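PDB 7MCM: enoyl-CoA hydratase, which probably catalyses the reversible addition of water to the double bond of enoyl-CoA thioesters, a step in fatty acid breakdown. Local coordinates for residues 34-39 / 96-101; 42-47 / 102-107. All blocks are in the same frame, centred on the assembly; numbering follows the deposited sequence.

Contact 1 of 2, residues 34-39 / 96-101; sequences DFIDAF and QRVPRA
The guanidinium of Arg97 lies with one face on Ile36 and its edge toward Asp37. Ile36 CG2 sits over the centre of the guanidinium, 3.4 Å above its plane, while Asp37 OD1 approaches near that plane, slightly tilted out of it at NH2. Two aromatic rings line the inner side of the same interface. The Phe39 ring has Ala101 CB at its edge, 3.8 Å from CD2. The Phe35 ring has Val98 CG2 at its edge, a looser touch of 4.4 Å from CE1. Val98 stands across Phe39 at about a right angle, its CG1 3.9 Å from Phe39 CE2, and with CG2 it also reaches back to Ile36 CG1.

Arg97 gets to Asp37 by bending its chain at chi3 (59°), which folds the guanidinium over the Ile36 branch instead of letting it run straight on. Of its two bonds to Asp37, Arg97 NH2 to OD1 is the stronger, at 2.8 Å with an N-H...O angle of 146°; NH1 to the same OD1 at 3.1 Å is weak. Because one oxygen takes both N-H groups and the carboxylate and guanidinium planes stand 41° apart, this is not a flat two-pronged pairing. The stronger partner of Arg97 overall is Asp40, one turn further along helix 33-48, which forms a salt bridge with NH2.

The helical segments run nearly parallel, with axes 9.7 Å from each other. Leu8 of strand 8-13 touches both rings, and Leu124 of helix 120-127 meets Val98. Chemically the interface is split: a buried hydrocarbon layer carries the packing, and along its outer margin one arginine is shared between two acids, which probably balance its charge and limit its rotation.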
# COMPACT_ATOMS: atom_id res chain seq x y z
N ASP B 34 -12.96 -30.60 11.62
CA ASP B 34 -13.93 -31.16 10.68
C ASP B 34 -14.67 -30.06 9.93
O ASP B 34 -14.82 -30.12 8.71
CB ASP B 34 -14.93 -32.06 11.40
CG ASP B 34 -14.35 -33.40 11.73
OD1 ASP B 34 -13.37 -33.81 11.06
OD2 ASP B 34 -14.86 -34.04 12.67
N PHE B 35 -15.17 -29.05 10.65
CA PHE B 35 -15.87 -27.97 9.97
C PHE B 35 -14.95 -27.23 9.01
O PHE B 35 -15.34 -26.92 7.87
CB PHE B 35 -16.48 -26.98 10.96
CG PHE B 35 -17.16 -25.83 10.28
CD1 PHE B 35 -16.45 -24.70 9.92
CD2 PHE B 35 -18.50 -25.92 9.92
CE1 PHE B 35 -17.07 -23.67 9.24
CE2 PHE B 35 -19.12 -24.89 9.25
CZ PHE B 35 -18.41 -23.76 8.92
N ILE B 36 -13.74 -26.91 9.47
CA ILE B 36 -12.81 -26.15 8.63
C ILE B 36 -12.54 -26.89 7.33
O ILE B 36 -12.60 -26.30 6.24
CB ILE B 36 -11.52 -25.84 9.41
CG1 ILE B 36 -11.85 -24.97 10.64
CG2 ILE B 36 -10.51 -25.14 8.51
CD1 ILE B 36 -10.69 -24.75 11.62
N ASP B 37 -12.30 -28.21 7.42
CA ASP B 37 -12.09 -29.02 6.23
C ASP B 37 -13.29 -28.97 5.28
O ASP B 37 -13.12 -28.87 4.06
CB ASP B 37 -11.80 -30.47 6.63
CG ASP B 37 -10.44 -30.64 7.28
OD1 ASP B 37 -9.57 -29.76 7.12
OD2 ASP B 37 -10.24 -31.67 7.96
N ALA B 38 -14.50 -29.06 5.83
CA ALA B 38 -15.71 -29.02 5.00
C ALA B 38 -15.89 -27.65 4.35
O ALA B 38 -16.36 -27.55 3.21
CB ALA B 38 -16.93 -29.36 5.84
N PHE B 39 -15.55 -26.58 5.07
CA PHE B 39 -15.67 -25.24 4.52
C PHE B 39 -14.68 -25.05 3.38
O PHE B 39 -15.05 -24.53 2.32
CB PHE B 39 -15.47 -24.21 5.64
CG PHE B 39 -15.91 -22.82 5.28
CD1 PHE B 39 -17.25 -22.46 5.36
CD2 PHE B 39 -14.99 -21.87 4.87
CE1 PHE B 39 -17.67 -21.18 5.04
CE2 PHE B 39 -15.40 -20.58 4.53
CZ PHE B 39 -16.74 -20.24 4.61
N GLN B 96 -7.54 -19.57 10.87
CA GLN B 96 -7.39 -18.62 9.77
C GLN B 96 -7.64 -19.24 8.41
O GLN B 96 -7.68 -18.52 7.41
CB GLN B 96 -6.00 -17.98 9.83
CG GLN B 96 -5.82 -17.05 11.03
CD GLN B 96 -4.50 -16.31 11.04
OE1 GLN B 96 -3.62 -16.57 10.21
NE2 GLN B 96 -4.34 -15.39 12.00
N ARG B 97 -7.87 -20.56 8.35
CA ARG B 97 -8.20 -21.21 7.09
C ARG B 97 -9.56 -20.74 6.57
O ARG B 97 -9.75 -20.60 5.35
CB ARG B 97 -8.18 -22.72 7.26
CG ARG B 97 -6.78 -23.30 7.35
CD ARG B 97 -6.82 -24.79 7.66
NE ARG B 97 -7.56 -25.55 6.66
CZ ARG B 97 -7.91 -26.82 6.82
NH1 ARG B 97 -7.60 -27.50 7.91
NH2 ARG B 97 -8.57 -27.44 5.84
N VAL B 98 -10.53 -20.52 7.46
CA VAL B 98 -11.85 -20.05 7.03
C VAL B 98 -11.79 -18.67 6.37
O VAL B 98 -12.34 -18.52 5.27
CB VAL B 98 -12.84 -20.09 8.22
CG1 VAL B 98 -14.05 -19.20 7.94
CG2 VAL B 98 -13.26 -21.51 8.48
N PRO B 99 -11.16 -17.65 6.97
CA PRO B 99 -11.03 -16.37 6.25
C PRO B 99 -10.34 -16.52 4.90
O PRO B 99 -10.77 -15.90 3.92
CB PRO B 99 -10.19 -15.51 7.20
CG PRO B 99 -10.32 -16.14 8.51
CD PRO B 99 -10.56 -17.58 8.31
N ARG B 100 -9.29 -17.33 4.84
CA ARG B 100 -8.57 -17.49 3.59
C ARG B 100 -9.44 -18.21 2.56
O ARG B 100 -9.33 -17.94 1.36
CB ARG B 100 -7.27 -18.25 3.82
CG ARG B 100 -6.27 -17.49 4.69
CD ARG B 100 -4.90 -18.11 4.66
NE ARG B 100 -3.99 -17.43 5.57
CZ ARG B 100 -3.37 -16.29 5.30
NH1 ARG B 100 -3.54 -15.66 4.15
NH2 ARG B 100 -2.57 -15.75 6.23
N ALA B 101 -10.29 -19.14 3.01
CA ALA B 101 -11.21 -19.80 2.08
C ALA B 101 -12.19 -18.80 1.47
O ALA B 101 -12.41 -18.79 0.25
CB ALA B 101 -11.95 -20.94 2.79

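Contact 2 of 2, residues 42-47 / 102-107; sequences AVDAAN and LQRCEV
Asn47 and Arg104 reach across by quite different first torsions. In Asn47, CG lies anti to the carbonyl carbon (chi1 -74°), which carries the amide out over the turn at 104-106. Arg104 places CG between its backbone N and carbonyl carbon (chi1 75°) and then runs extended to NE, bringing the guanidinium alongside Asp44.

The Asn47 amide is used at both ends. Its OD1 accepts the backbone N-H of Glu106 at 2.7 Å in a nearly straight bond (169°), and its ND2 donates to Arg104 O at 2.9 Å, coming from above that carbonyl's plane and not along a lone pair. Together the bonds fix which way round the amide sits. The Glu106 side chain crosses Asn47, and its carboxylate stacks on the amide with the two planes only modestly inclined, then continues to a salt bridge with Arg217.

Arg104 NE meets the syn lone pair of Asp44 OD1 at 2.9 Å, in the guanidinium plane; NH2 to the same oxygen is long and weak. NH2 makes its stronger salt bridge with Asp40, so the guanidinium spans two acids of helix 33-48. Val43 CG1 packs 3.7 Å from Cys105 CA, and Trp19 of strand 16-21 backs Val43 and Ala46.

Here an asparagine side chain grips the backbone where helix 97-104 gives way to the link into strand 109-113. The arrangement belongs to the crotonase fold, a spiral of beta-beta-alpha units, where helix 33-48 also rests on the antiparallel strands 8-13 and 16-21.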
# COMPACT_ATOMS: atom_id res chain seq x y z
N ALA B 42 -16.18 -26.97 0.45
CA ALA B 42 -17.36 -26.32 -0.13
C ALA B 42 -16.97 -25.14 -1.00
O ALA B 42 -17.53 -24.95 -2.09
CB ALA B 42 -18.31 -25.87 0.99
N VAL B 43 -16.01 -24.33 -0.55
CA VAL B 43 -15.53 -23.22 -1.36
C VAL B 43 -14.92 -23.73 -2.66
O VAL B 43 -15.22 -23.23 -3.75
CB VAL B 43 -14.53 -22.35 -0.57
CG1 VAL B 43 -13.80 -21.37 -1.51
CG2 VAL B 43 -15.27 -21.57 0.50
N ASP B 44 -14.05 -24.73 -2.56
CA ASP B 44 -13.41 -25.25 -3.77
C ASP B 44 -14.43 -25.85 -4.73
O ASP B 44 -14.28 -25.74 -5.95
CB ASP B 44 -12.32 -26.26 -3.40
CG ASP B 44 -11.11 -25.60 -2.78
OD1 ASP B 44 -11.03 -24.35 -2.84
OD2 ASP B 44 -10.25 -26.31 -2.23
N ALA B 45 -15.46 -26.52 -4.20
CA ALA B 45 -16.47 -27.13 -5.06
C ALA B 45 -17.35 -26.07 -5.71
O ALA B 45 -17.75 -26.21 -6.87
CB ALA B 45 -17.32 -28.12 -4.28
N ALA B 46 -17.67 -25.01 -4.97
CA ALA B 46 -18.48 -23.94 -5.54
C ALA B 46 -17.71 -23.18 -6.61
O ALA B 46 -18.28 -22.84 -7.66
CB ALA B 46 -18.97 -23.01 -4.43
N ASN B 47 -16.42 -22.93 -6.39
CA ASN B 47 -15.60 -22.31 -7.44
C ASN B 47 -15.57 -23.16 -8.70
O ASN B 47 -15.59 -22.63 -9.81
CB ASN B 47 -14.17 -22.11 -6.95
CG ASN B 47 -14.05 -20.96 -5.98
OD1 ASN B 47 -14.95 -20.13 -5.87
ND2 ASN B 47 -12.94 -20.92 -5.25
N LEU B 102 -12.77 -17.93 2.30
CA LEU B 102 -13.70 -16.94 1.78
C LEU B 102 -13.00 -15.97 0.84
O LEU B 102 -13.61 -15.48 -0.11
CB LEU B 102 -14.36 -16.19 2.94
CG LEU B 102 -15.66 -16.82 3.40
CD1 LEU B 102 -16.23 -16.02 4.54
CD2 LEU B 102 -16.65 -16.93 2.24
N GLN B 103 -11.70 -15.73 1.08
CA GLN B 103 -10.92 -14.87 0.20
C GLN B 103 -10.76 -15.46 -1.18
O GLN B 103 -10.62 -14.71 -2.15
CB GLN B 103 -9.54 -14.61 0.79
CG GLN B 103 -9.45 -13.52 1.84
CD GLN B 103 -9.88 -12.17 1.30
OE1 GLN B 103 -10.96 -11.66 1.62
NE2 GLN B 103 -9.02 -11.57 0.47
N ARG B 104 -10.71 -16.78 -1.29
CA ARG B 104 -10.60 -17.39 -2.61
C ARG B 104 -11.95 -17.84 -3.16
O ARG B 104 -12.00 -18.35 -4.29
CB ARG B 104 -9.60 -18.56 -2.57
CG ARG B 104 -10.12 -19.81 -1.91
CD ARG B 104 -9.17 -21.00 -2.06
NE ARG B 104 -9.73 -22.18 -1.42
CZ ARG B 104 -9.56 -22.48 -0.14
NH1 ARG B 104 -8.81 -21.72 0.66
NH2 ARG B 104 -10.17 -23.55 0.37
N CYS B 105 -13.04 -17.63 -2.42
CA CYS B 105 -14.37 -17.96 -2.92
C CYS B 105 -14.80 -16.97 -3.99
O CYS B 105 -14.96 -15.78 -3.71
CB CYS B 105 -15.38 -17.97 -1.78
SG CYS B 105 -17.02 -18.58 -2.30
N GLU B 106 -15.05 -17.49 -5.20
CA GLU B 106 -15.37 -16.64 -6.34
C GLU B 106 -16.84 -16.25 -6.39
O GLU B 106 -17.19 -15.35 -7.17
CB GLU B 106 -15.02 -17.34 -7.65
CG GLU B 106 -13.61 -17.83 -7.71
CD GLU B 106 -13.33 -18.56 -9.00
OE1 GLU B 106 -14.20 -18.52 -9.91
OE2 GLU B 106 -12.25 -19.18 -9.10
N VAL B 107 -17.71 -16.90 -5.64
CA VAL B 107 -19.12 -16.57 -5.73
C VAL B 107 -19.50 -15.70 -4.53
O VAL B 107 -18.90 -15.84 -3.45
CB VAL B 107 -20.01 -17.83 -5.83
CG1 VAL B 107 -19.41 -18.84 -6.82
CG2 VAL B 107 -20.22 -18.46 -4.50

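In the fold
Contacts 1 and 2 are successive sections of one interface between helix 33-48 and helix 97-104, their centres about 11 Å apart. They touch directly: Ala101 O of contact 1 lies 3.4 Å from Val43 CG1 of contact 2, and Phe39 CZ packs 3.8 Å from Leu102 CG. Asp40, which falls between the two segments of helix 33-48, ties them electrostatically, OD2 pairing with Arg97 and OD1 with Arg104. Helix 97-104, through Arg100 and Gln103, also meets a second subunit, where Arg100 forms a salt bridge with Asp232 of that chain. This helix thus faces both helix 33-48 and a neighbour in the assembly.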